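Local coordinates for protein glycerol kinase, putative (Plasmodium falciparum, PDB 2W40) that probably phosphorylates glycerol at the expense of ATP to give sn-glycerol 3-phosphate, as FGGY-family glycerol kinases do, at residues Ser139-Leu144 against Lys206-Thr211; Met3-Ser8 against Thr72-Lys77; Asn342-Ile347 against Arg377-Arg382; Thr292-Phe297 against Lys304-Gly309. All blocks are in the same frame, centred on the assembly; numbering follows the deposited sequence.

Contact 1. Residues Ser139-Leu144 against Lys206-Thr211; sequences SAFKIL and KIFNIT
F208 fills the gap between the two segments with its ring, which lies flat over A140 and drives its edge into F141. The methyl of A140 sits above the middle of the ring as a CH-pi contact, with CB 3.3 Å from the ring centroid and almost on the normal. I207, from the same segment, lays its CG2 over the other face, which leaves the F208 ring pressed between two aliphatic groups. With F141 the pair is T-shaped: the planes stand at 81°, the centroids are 4.8 Å apart, and CE1 of F208 points at the centre of the F141 ring, 3.5 Å from F141 CE2. F134 and F117 also meet F141 edge-to-face, so this ring belongs to an aromatic cluster reaching helix 111-118. L144 comes in at the rim of F208, its CB 4.1 Å from F208 CD1. With CG anti to the backbone N (chi1 -179°), L144 also carries CD1 to within 3.7 Å of F208 O. N209, at positive phi, is the C-prime residue of a Schellman motif that ends helix 202-207: its N bonds to K206 O at 3.1 Å, and the next amide, I210 N, returns to C205 O. The reversal lays the N209 side chain against L144 CD1 and joins the end of this helix to the start of helix 140-149 in the N-terminal FGGY domain. I210 then turns its tip back, CD1 lying 4.1 Å from CG2 of I143, and the two branches cross at about a right angle beside L192.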
# COMPACT_ATOMS: atom_id res chain seq x y z
N SER C 139 12.71 18.68 -20.22
CA SER C 139 13.77 17.86 -20.84
C SER C 139 15.17 18.22 -20.31
O SER C 139 16.06 17.33 -20.27
CB SER C 139 13.80 18.06 -22.36
OG SER C 139 12.55 17.77 -22.92
N ALA C 140 15.36 19.51 -19.98
CA ALA C 140 16.74 20.07 -19.85
C ALA C 140 17.60 19.29 -18.82
O ALA C 140 18.76 18.98 -19.11
CB ALA C 140 16.72 21.52 -19.43
N PHE C 141 17.05 19.00 -17.65
CA PHE C 141 17.93 18.29 -16.65
C PHE C 141 18.23 16.87 -17.02
O PHE C 141 19.28 16.34 -16.66
CB PHE C 141 17.35 18.32 -15.23
CG PHE C 141 17.58 19.64 -14.52
CD1 PHE C 141 18.74 19.82 -13.79
CD2 PHE C 141 16.68 20.67 -14.59
CE1 PHE C 141 19.03 21.01 -13.13
CE2 PHE C 141 16.96 21.87 -13.93
CZ PHE C 141 18.16 22.02 -13.19
N LYS C 142 17.34 16.26 -17.80
CA LYS C 142 17.64 14.92 -18.41
C LYS C 142 18.76 14.99 -19.44
O LYS C 142 19.63 14.11 -19.48
CB LYS C 142 16.34 14.39 -18.97
CG LYS C 142 15.50 14.12 -17.75
CD LYS C 142 14.29 14.90 -17.75
CE LYS C 142 13.10 14.16 -18.15
NZ LYS C 142 12.25 13.97 -16.98
N ILE C 143 18.78 16.05 -20.22
CA ILE C 143 19.80 16.20 -21.20
C ILE C 143 21.13 16.37 -20.41
O ILE C 143 22.16 15.81 -20.77
CB ILE C 143 19.52 17.44 -22.04
CG1 ILE C 143 18.25 17.22 -22.97
CG2 ILE C 143 20.75 17.82 -22.89
CD1 ILE C 143 17.59 18.58 -23.54
N LEU C 144 21.10 17.28 -19.41
CA LEU C 144 22.26 17.50 -18.56
C LEU C 144 22.79 16.21 -17.93
O LEU C 144 24.00 15.90 -17.96
CB LEU C 144 21.98 18.53 -17.52
CG LEU C 144 23.17 18.88 -16.54
CD1 LEU C 144 24.40 19.38 -17.26
CD2 LEU C 144 22.65 19.89 -15.48
N LYS C 206 23.56 27.17 -22.17
CA LYS C 206 24.83 27.23 -21.39
C LYS C 206 24.68 26.61 -20.03
O LYS C 206 25.51 25.78 -19.61
CB LYS C 206 25.38 28.68 -21.30
CG LYS C 206 26.65 28.81 -20.52
CD LYS C 206 27.11 30.30 -20.33
CE LYS C 206 28.53 30.44 -19.65
NZ LYS C 206 29.54 29.52 -20.32
N ILE C 207 23.56 26.89 -19.37
CA ILE C 207 23.32 26.31 -18.08
C ILE C 207 23.34 24.80 -18.19
O ILE C 207 23.97 24.13 -17.36
CB ILE C 207 21.91 26.78 -17.50
CG1 ILE C 207 21.91 28.28 -17.15
CG2 ILE C 207 21.49 25.93 -16.29
CD1 ILE C 207 20.45 28.85 -16.78
N PHE C 208 22.71 24.27 -19.26
CA PHE C 208 22.55 22.86 -19.36
C PHE C 208 23.66 22.13 -20.11
O PHE C 208 23.52 20.96 -20.48
CB PHE C 208 21.16 22.56 -19.87
CG PHE C 208 20.09 22.85 -18.82
CD1 PHE C 208 20.00 22.08 -17.67
CD2 PHE C 208 19.22 23.96 -18.97
CE1 PHE C 208 19.07 22.40 -16.66
CE2 PHE C 208 18.29 24.26 -17.99
CZ PHE C 208 18.20 23.50 -16.85
N ASN C 209 24.74 22.85 -20.38
CA ASN C 209 25.99 22.33 -21.05
C ASN C 209 25.80 21.90 -22.48
O ASN C 209 26.55 21.02 -23.06
CB ASN C 209 26.50 21.08 -20.28
CG ASN C 209 26.99 21.34 -18.88
OD1 ASN C 209 26.63 22.28 -18.14
ND2 ASN C 209 27.81 20.41 -18.45
N ILE C 210 24.83 22.54 -23.13
CA ILE C 210 24.59 22.33 -24.54
C ILE C 210 25.46 23.34 -25.26
O ILE C 210 25.02 24.46 -25.47
CB ILE C 210 23.11 22.48 -24.94
CG1 ILE C 210 22.28 21.43 -24.18
CG2 ILE C 210 22.97 22.43 -26.45
CD1 ILE C 210 20.84 21.69 -24.16
N THR C 211 26.70 22.92 -25.59
CA THR C 211 27.72 23.84 -26.08
C THR C 211 27.61 24.17 -27.54
O THR C 211 28.27 25.11 -28.03
CB THR C 211 29.14 23.23 -25.87
OG1 THR C 211 29.14 21.98 -26.56
CG2 THR C 211 29.46 22.98 -24.41

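Contact 2. Residues Met3-Ser8 against Thr72-Lys77; sequences MNVILS and TSVIIK. With EDO (1,2-ethanediol), chain B.
M3 and V5 alternate donor and acceptor with S73, I75 and K77, pairing strand 3-8 with 74-77 in parallel. M3 N gives to S73 O at 2.9 Å in a bent bond where the pairing starts, with S73 still outside the strand. Further in the bonds straighten: I75 N to M3 O and V5 N to I75 O are each 2.8 Å, and K77 N meets V5 O almost head-on, its C=O...N angle 176°. On one face of the sheet V5 CG2 nestles between V74 CG1 and I76 CG1, at 4.1 Å from both; helix 49-70 covers V74 and I76 there. On the other face stand N4 and I75, and the K77 chain bends over to join them. N4 runs beside I75, its OD1 3.4 Å from I75 CB, while K77, bent at chi2 (-64°), folds its CE over the N4 amide, 3.3 Å from ND2. These two strands, with helix 49-70 between them in sequence, are central elements of the mixed sheet that FGGY kinases share with actin and Hsp70. Along the edge of 74-77 turned away from 3-8, a 1,2-ethanediol, probably from the crystallisation liquor, takes the I76 amide on O1 at 2.8 Å and makes a weak bond to V74 O; K68 NZ also reaches it. N4 ND2 and K77 NZ are both donors, close but unbonded to each other. E23 reconciles them, one carboxylate oxygen forming a salt bridge with K77 NZ and the other a weak bond with N4 ND2, which is consistent with an ionised glutamate.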
# COMPACT_ATOMS: atom_id res chain seq x y z
N MET C 3 -11.66 6.63 -50.69
CA MET C 3 -11.77 7.18 -49.38
C MET C 3 -10.56 8.09 -49.10
O MET C 3 -9.45 7.61 -49.21
CB MET C 3 -11.81 6.06 -48.31
CG MET C 3 -11.90 6.47 -46.82
SD MET C 3 -13.26 7.58 -46.44
CE MET C 3 -14.48 6.38 -45.96
N ASN C 4 -10.82 9.36 -48.81
CA ASN C 4 -9.73 10.22 -48.34
C ASN C 4 -9.65 10.08 -46.82
O ASN C 4 -10.66 10.15 -46.13
CB ASN C 4 -9.98 11.66 -48.62
CG ASN C 4 -9.96 11.99 -50.07
OD1 ASN C 4 -9.47 11.27 -50.92
ND2 ASN C 4 -10.49 13.15 -50.35
N VAL C 5 -8.37 9.97 -46.36
CA VAL C 5 -8.14 9.96 -44.93
C VAL C 5 -6.96 10.79 -44.49
O VAL C 5 -6.09 11.10 -45.26
CB VAL C 5 -7.95 8.51 -44.38
CG1 VAL C 5 -9.23 7.56 -44.62
CG2 VAL C 5 -6.70 7.94 -44.95
N ILE C 6 -7.00 11.13 -43.21
CA ILE C 6 -5.95 11.86 -42.49
C ILE C 6 -5.38 10.84 -41.49
O ILE C 6 -6.13 10.26 -40.69
CB ILE C 6 -6.47 13.08 -41.76
CG1 ILE C 6 -7.18 14.04 -42.69
CG2 ILE C 6 -5.31 13.78 -40.94
CD1 ILE C 6 -8.09 14.98 -41.89
N LEU C 7 -4.06 10.65 -41.52
CA LEU C 7 -3.41 9.79 -40.46
C LEU C 7 -3.01 10.70 -39.30
O LEU C 7 -2.26 11.66 -39.50
CB LEU C 7 -2.22 8.98 -40.96
CG LEU C 7 -1.30 8.24 -40.02
CD1 LEU C 7 -2.12 7.35 -39.04
CD2 LEU C 7 -0.09 7.57 -40.64
N SER C 8 -3.51 10.38 -38.09
CA SER C 8 -3.09 11.10 -36.88
C SER C 8 -2.32 10.09 -36.01
O SER C 8 -2.93 9.05 -35.65
CB SER C 8 -4.29 11.72 -36.15
OG SER C 8 -3.84 12.33 -34.96
N THR C 72 -12.37 1.12 -51.80
CA THR C 72 -11.99 0.82 -53.20
C THR C 72 -10.63 1.43 -53.62
O THR C 72 -9.85 0.80 -54.34
CB THR C 72 -13.11 1.14 -54.29
OG1 THR C 72 -12.53 0.96 -55.59
CG2 THR C 72 -13.69 2.56 -54.19
N SER C 73 -10.35 2.65 -53.19
CA SER C 73 -8.99 3.15 -53.21
C SER C 73 -8.91 3.96 -51.89
O SER C 73 -9.98 4.33 -51.37
CB SER C 73 -8.71 3.96 -54.47
OG SER C 73 -9.54 5.13 -54.57
N VAL C 74 -7.69 4.14 -51.35
CA VAL C 74 -7.44 5.00 -50.17
C VAL C 74 -6.49 6.08 -50.54
O VAL C 74 -5.47 5.78 -51.11
CB VAL C 74 -6.87 4.15 -48.97
CG1 VAL C 74 -6.61 5.01 -47.80
CG2 VAL C 74 -7.93 2.97 -48.69
N ILE C 75 -6.82 7.35 -50.24
CA ILE C 75 -5.90 8.48 -50.39
C ILE C 75 -5.56 9.01 -48.99
O ILE C 75 -6.44 9.54 -48.29
CB ILE C 75 -6.43 9.68 -51.26
CG1 ILE C 75 -6.69 9.16 -52.71
CG2 ILE C 75 -5.42 10.88 -51.23
CD1 ILE C 75 -7.58 10.10 -53.58
N ILE C 76 -4.29 8.88 -48.61
CA ILE C 76 -3.81 9.49 -47.32
C ILE C 76 -3.41 10.91 -47.66
O ILE C 76 -2.48 11.11 -48.38
CB ILE C 76 -2.62 8.72 -46.67
CG1 ILE C 76 -2.97 7.25 -46.59
CG2 ILE C 76 -2.28 9.31 -45.36
CD1 ILE C 76 -1.93 6.35 -46.25
N LYS C 77 -4.16 11.89 -47.19
CA LYS C 77 -3.98 13.28 -47.58
C LYS C 77 -2.76 13.90 -46.89
O LYS C 77 -2.03 14.73 -47.46
CB LYS C 77 -5.21 14.09 -47.23
CG LYS C 77 -6.44 13.74 -48.13
CD LYS C 77 -6.13 14.10 -49.51
CE LYS C 77 -7.41 14.27 -50.31
NZ LYS C 77 -8.26 15.50 -49.84
C1 EDO B . -1.41 6.88 -49.90
O1 EDO B . -2.47 7.70 -50.42
C2 EDO B . -1.30 5.36 -50.20
O2 EDO B . -2.58 4.68 -50.27

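Contact 3. Residues Asn342-Ile347 against Arg377-Arg382; sequences NTTGVI and RSHIVR
T343 O is gripped by two donors of its own turn while it rests 3.7 Å from CB of H379. V346 N reaches it at 3.2 Å to close a type I' beta turn from T343 to V346, and T344 OG1 bends back onto it at 2.7 Å, far off the carbonyl direction (C=O...O angle 96°). T343 OG1 in turn gives to V346 O at 2.7 Å, in the carbonyl plane and on a lone pair. One residue earlier, N342 OD1 accepts from T344 N, an Asx turn that leads into the first. So braced, the loop offers a methyl-lined side to the helix. H379 lays the edge of its imidazole against N342, a weak bond from ND1 to O at 3.5 Å, and T344 CG2 sits 3.6 Å from its CE1. R382 runs straight out, CG anti to the backbone N (chi1 -179°), and its CG lies 3.6 Å from T343 CG2, the two side chains at about a right angle; N342 CA covers one face of the guanidinium. The guanidinium is fixed in rotation by a salt bridge from NE to E386 and a bond from NH1 to C340 O. Within the turn, V346 packs on strand 366-371 and T344 on P42 of the second subunit; the loop thus lies between these and the start of helix 377-403, which R382 packs onto helix 333-339.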
# COMPACT_ATOMS: atom_id res chain seq x y z
N ASN C 342 -16.86 4.32 -0.27
CA ASN C 342 -15.85 5.16 0.38
C ASN C 342 -14.58 4.26 0.57
O ASN C 342 -14.57 3.04 0.24
CB ASN C 342 -16.39 5.80 1.69
CG ASN C 342 -16.69 4.75 2.75
OD1 ASN C 342 -15.84 3.92 3.09
ND2 ASN C 342 -17.94 4.68 3.20
N THR C 343 -13.49 4.88 1.00
CA THR C 343 -12.25 4.16 1.14
C THR C 343 -11.97 3.69 2.55
O THR C 343 -10.85 3.19 2.80
CB THR C 343 -11.08 5.10 0.75
OG1 THR C 343 -11.02 6.19 1.69
CG2 THR C 343 -11.18 5.57 -0.74
N THR C 344 -13.00 3.89 3.43
CA THR C 344 -12.92 3.76 4.90
C THR C 344 -11.73 4.53 5.52
O THR C 344 -11.06 4.07 6.50
CB THR C 344 -12.89 2.34 5.30
OG1 THR C 344 -11.61 1.84 5.05
CG2 THR C 344 -13.85 1.50 4.50
N GLY C 345 -11.58 5.73 5.00
CA GLY C 345 -10.66 6.73 5.45
C GLY C 345 -9.25 6.49 4.94
O GLY C 345 -8.41 7.25 5.30
N VAL C 346 -9.05 5.46 4.14
CA VAL C 346 -7.74 5.29 3.49
C VAL C 346 -7.48 6.47 2.53
O VAL C 346 -8.40 6.90 1.78
CB VAL C 346 -7.62 3.94 2.72
CG1 VAL C 346 -6.29 3.83 1.87
CG2 VAL C 346 -7.72 2.77 3.79
N ILE C 347 -6.24 6.97 2.53
CA ILE C 347 -5.82 7.98 1.61
C ILE C 347 -4.59 7.47 0.96
O ILE C 347 -3.68 6.93 1.62
CB ILE C 347 -5.55 9.36 2.30
CG1 ILE C 347 -6.81 9.84 2.99
CG2 ILE C 347 -4.92 10.37 1.33
CD1 ILE C 347 -6.66 10.88 3.91
N ARG C 377 -8.25 -4.54 -1.44
CA ARG C 377 -7.70 -3.98 -2.71
C ARG C 377 -8.56 -2.85 -3.25
O ARG C 377 -8.07 -1.78 -3.67
CB ARG C 377 -7.68 -5.08 -3.82
CG ARG C 377 -6.83 -6.13 -3.63
CD ARG C 377 -6.68 -6.97 -4.85
NE ARG C 377 -7.87 -7.71 -5.31
CZ ARG C 377 -7.97 -8.14 -6.56
NH1 ARG C 377 -6.98 -7.94 -7.44
NH2 ARG C 377 -9.06 -8.84 -6.96
N SER C 378 -9.85 -3.10 -3.27
CA SER C 378 -10.84 -2.15 -3.78
C SER C 378 -10.70 -0.77 -3.13
O SER C 378 -10.76 0.24 -3.81
CB SER C 378 -12.27 -2.68 -3.57
OG SER C 378 -12.67 -2.58 -2.16
N HIS C 379 -10.53 -0.70 -1.82
CA HIS C 379 -10.42 0.57 -1.14
C HIS C 379 -9.13 1.29 -1.51
O HIS C 379 -9.10 2.52 -1.63
CB HIS C 379 -10.44 0.40 0.39
CG HIS C 379 -11.59 -0.38 0.93
ND1 HIS C 379 -12.88 0.14 1.05
CD2 HIS C 379 -11.62 -1.59 1.51
CE1 HIS C 379 -13.65 -0.76 1.66
NE2 HIS C 379 -12.91 -1.81 1.94
N ILE C 380 -8.06 0.53 -1.71
CA ILE C 380 -6.75 1.11 -2.12
C ILE C 380 -6.84 1.70 -3.52
O ILE C 380 -6.35 2.77 -3.78
CB ILE C 380 -5.62 0.06 -1.98
CG1 ILE C 380 -5.54 -0.39 -0.47
CG2 ILE C 380 -4.32 0.52 -2.65
CD1 ILE C 380 -4.60 -1.66 -0.20
N VAL C 381 -7.45 0.92 -4.42
CA VAL C 381 -7.74 1.40 -5.79
C VAL C 381 -8.55 2.70 -5.80
O VAL C 381 -8.14 3.70 -6.43
CB VAL C 381 -8.41 0.25 -6.63
CG1 VAL C 381 -8.90 0.80 -8.01
CG2 VAL C 381 -7.44 -0.87 -6.76
N ARG C 382 -9.66 2.71 -5.06
CA ARG C 382 -10.50 3.91 -4.95
C ARG C 382 -9.72 5.08 -4.41
O ARG C 382 -9.89 6.18 -4.88
CB ARG C 382 -11.77 3.61 -4.10
CG ARG C 382 -12.64 4.81 -3.98
CD ARG C 382 -13.91 4.61 -3.20
NE ARG C 382 -14.44 5.94 -3.11
CZ ARG C 382 -15.49 6.44 -3.75
NH1 ARG C 382 -16.35 5.66 -4.41
NH2 ARG C 382 -15.69 7.74 -3.65

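Contact 4. Residues Thr292-Phe297 against Lys304-Gly309; sequences TICYKF and KYALEG. With EDO (1,2-ethanediol), chain D.
Y295 holds CG between its backbone N and carbonyl carbon (chi1 49°), and K304, bent at chi2 (-56°), runs beside it the same way; the lysine thus slides over one face of the phenol. K304 CB makes a CH-pi contact offset toward the ring's rim, 4.0 Å from the centroid, and CG comes 3.4 Å from Y295 CE1. Behind this pair the backbone is irregular: C294 and Y295 both face K304, a classic beta bulge, with K304 O taking C294 N at 2.8 Å and, weakly, Y295 N. Y295 O in return accepts K304 N nearly head-on. Beyond the bulge T292 and A306 form a hydrogen-bonded antiparallel pair with two 3.0 Å bonds between their N and O atoms; C294, from the bulge itself, brings CB to 4.0 Å from A306 CB. On the other side of the hairpin, I293 presses CD1 obliquely to 3.3 Å from Y305 CE1, a tight approach; Y305 OH goes on to I195 O. The hairpin forms one edge of the seven-stranded sheet of the C-terminal FGGY domain. T292 OG1 bonds to S188 OG, and E308, whose OE2 bonds to S310 OG, makes a salt bridge from OE1 to R189, both in the N-terminal domain range. Near the hairpin's turn a water binds Y295 OH at 2.6 Å and accepts from K304 NZ. N277 also bonds the phenol oxygen, so the lysine charge, relayed through the water, probably polarises a hydroxyl already held in place.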
# COMPACT_ATOMS: atom_id res chain seq x y z
N THR C 292 2.91 27.93 -20.69
CA THR C 292 3.29 27.19 -21.88
C THR C 292 2.61 27.79 -23.14
O THR C 292 1.83 28.74 -23.05
CB THR C 292 2.96 25.68 -21.68
OG1 THR C 292 3.59 24.93 -22.69
CG2 THR C 292 1.37 25.47 -21.73
N ILE C 293 3.04 27.33 -24.27
CA ILE C 293 2.45 27.73 -25.53
C ILE C 293 1.20 26.83 -25.74
O ILE C 293 1.33 25.58 -25.58
CB ILE C 293 3.36 27.52 -26.74
CG1 ILE C 293 4.66 28.32 -26.67
CG2 ILE C 293 2.55 27.79 -28.02
CD1 ILE C 293 4.49 29.74 -26.69
N CYS C 294 0.02 27.40 -25.98
CA CYS C 294 -1.13 26.60 -26.34
C CYS C 294 -1.06 26.11 -27.81
O CYS C 294 -1.13 24.89 -28.09
CB CYS C 294 -2.41 27.35 -26.08
SG CYS C 294 -3.86 26.29 -25.83
N TYR C 295 -0.86 27.04 -28.75
CA TYR C 295 -0.67 26.69 -30.16
C TYR C 295 -0.23 27.96 -30.89
O TYR C 295 -0.46 29.07 -30.41
CB TYR C 295 -1.97 26.08 -30.75
CG TYR C 295 -3.24 26.89 -30.45
CD1 TYR C 295 -3.53 28.05 -31.17
CD2 TYR C 295 -4.05 26.57 -29.39
CE1 TYR C 295 -4.62 28.81 -30.81
CE2 TYR C 295 -5.16 27.35 -29.09
CZ TYR C 295 -5.44 28.45 -29.81
OH TYR C 295 -6.58 29.27 -29.48
N LYS C 296 0.33 27.77 -32.07
CA LYS C 296 0.65 28.82 -33.04
C LYS C 296 0.53 28.09 -34.34
O LYS C 296 1.41 27.43 -34.75
CB LYS C 296 2.08 29.38 -32.86
CG LYS C 296 2.50 30.46 -33.86
CD LYS C 296 3.89 30.92 -33.67
CE LYS C 296 4.37 31.59 -34.89
NZ LYS C 296 5.68 32.28 -34.78
N PHE C 297 -0.59 28.29 -35.03
CA PHE C 297 -0.79 27.50 -36.23
C PHE C 297 0.24 27.84 -37.35
O PHE C 297 0.79 26.92 -37.96
CB PHE C 297 -2.28 27.69 -36.79
CG PHE C 297 -3.34 26.95 -36.04
CD1 PHE C 297 -3.25 26.67 -34.70
CD2 PHE C 297 -4.49 26.54 -36.67
CE1 PHE C 297 -4.24 26.04 -34.00
CE2 PHE C 297 -5.48 25.85 -35.97
CZ PHE C 297 -5.36 25.64 -34.61
N LYS C 304 -1.01 31.68 -29.02
CA LYS C 304 -1.89 31.68 -27.87
C LYS C 304 -1.14 30.89 -26.78
O LYS C 304 -0.52 29.88 -27.06
CB LYS C 304 -3.23 31.03 -28.17
CG LYS C 304 -4.05 31.75 -29.30
CD LYS C 304 -4.33 33.23 -29.06
CE LYS C 304 -5.15 33.90 -30.23
NZ LYS C 304 -6.59 33.81 -29.97
N TYR C 305 -1.18 31.47 -25.61
CA TYR C 305 -0.55 30.94 -24.41
C TYR C 305 -1.54 30.21 -23.53
O TYR C 305 -2.72 30.31 -23.68
CB TYR C 305 0.16 32.07 -23.66
CG TYR C 305 1.36 32.53 -24.36
CD1 TYR C 305 2.58 31.88 -24.13
CD2 TYR C 305 1.34 33.62 -25.24
CE1 TYR C 305 3.74 32.33 -24.77
CE2 TYR C 305 2.51 34.12 -25.87
CZ TYR C 305 3.72 33.48 -25.64
OH TYR C 305 4.87 33.83 -26.28
N ALA C 306 -1.00 29.54 -22.52
CA ALA C 306 -1.79 28.74 -21.59
C ALA C 306 -1.08 28.71 -20.24
O ALA C 306 0.13 28.98 -20.11
CB ALA C 306 -2.06 27.35 -22.07
N LEU C 307 -1.85 28.41 -19.23
CA LEU C 307 -1.40 28.01 -17.85
C LEU C 307 -1.72 26.56 -17.75
O LEU C 307 -2.78 26.13 -18.19
CB LEU C 307 -2.04 28.84 -16.75
CG LEU C 307 -1.41 30.12 -16.44
CD1 LEU C 307 -2.23 30.92 -15.33
CD2 LEU C 307 0.06 30.05 -15.99
N GLU C 308 -0.81 25.78 -17.21
CA GLU C 308 -1.00 24.34 -17.14
C GLU C 308 -0.68 23.80 -15.75
O GLU C 308 0.33 24.15 -15.11
CB GLU C 308 -0.06 23.57 -18.10
CG GLU C 308 -0.08 22.01 -17.93
CD GLU C 308 0.71 21.21 -18.96
OE1 GLU C 308 0.84 21.69 -20.13
OE2 GLU C 308 1.17 20.12 -18.59
N GLY C 309 -1.56 22.90 -15.32
CA GLY C 309 -1.44 22.09 -14.13
C GLY C 309 -1.26 20.67 -14.51
O GLY C 309 -2.10 20.09 -15.18
C1 EDO D . 7.31 28.97 -34.98
O1 EDO D . 7.45 30.02 -33.97
C2 EDO D . 7.95 29.39 -36.29
O2 EDO D . 7.06 30.38 -36.82
O HOH W 1 -7.15 31.10 -31.22

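How the contacts relate
From the N terminus, contact 2 comes first, drawing strand 3-11 alongside 74-83 and closing a loop of 63 residues that holds three strands, one of them very short, and helix 49-70. Contact 1 follows, its 61 intervening residues, half of them helical, returning to helix 140-149; both lie in the N-terminal FGGY range. In the C-terminal range, contact 4 is a hairpin closed over six residues, and contact 3 closes a 29-residue loop, with some strand and no helix, onto helix 377-403. All four are in series; none nests or crosses. Contacts 1 and 4 come nearest, about 11 Å between closest atoms, one in each domain range. Contacts 2 and 3 lie farthest apart, about 47 Å between centres.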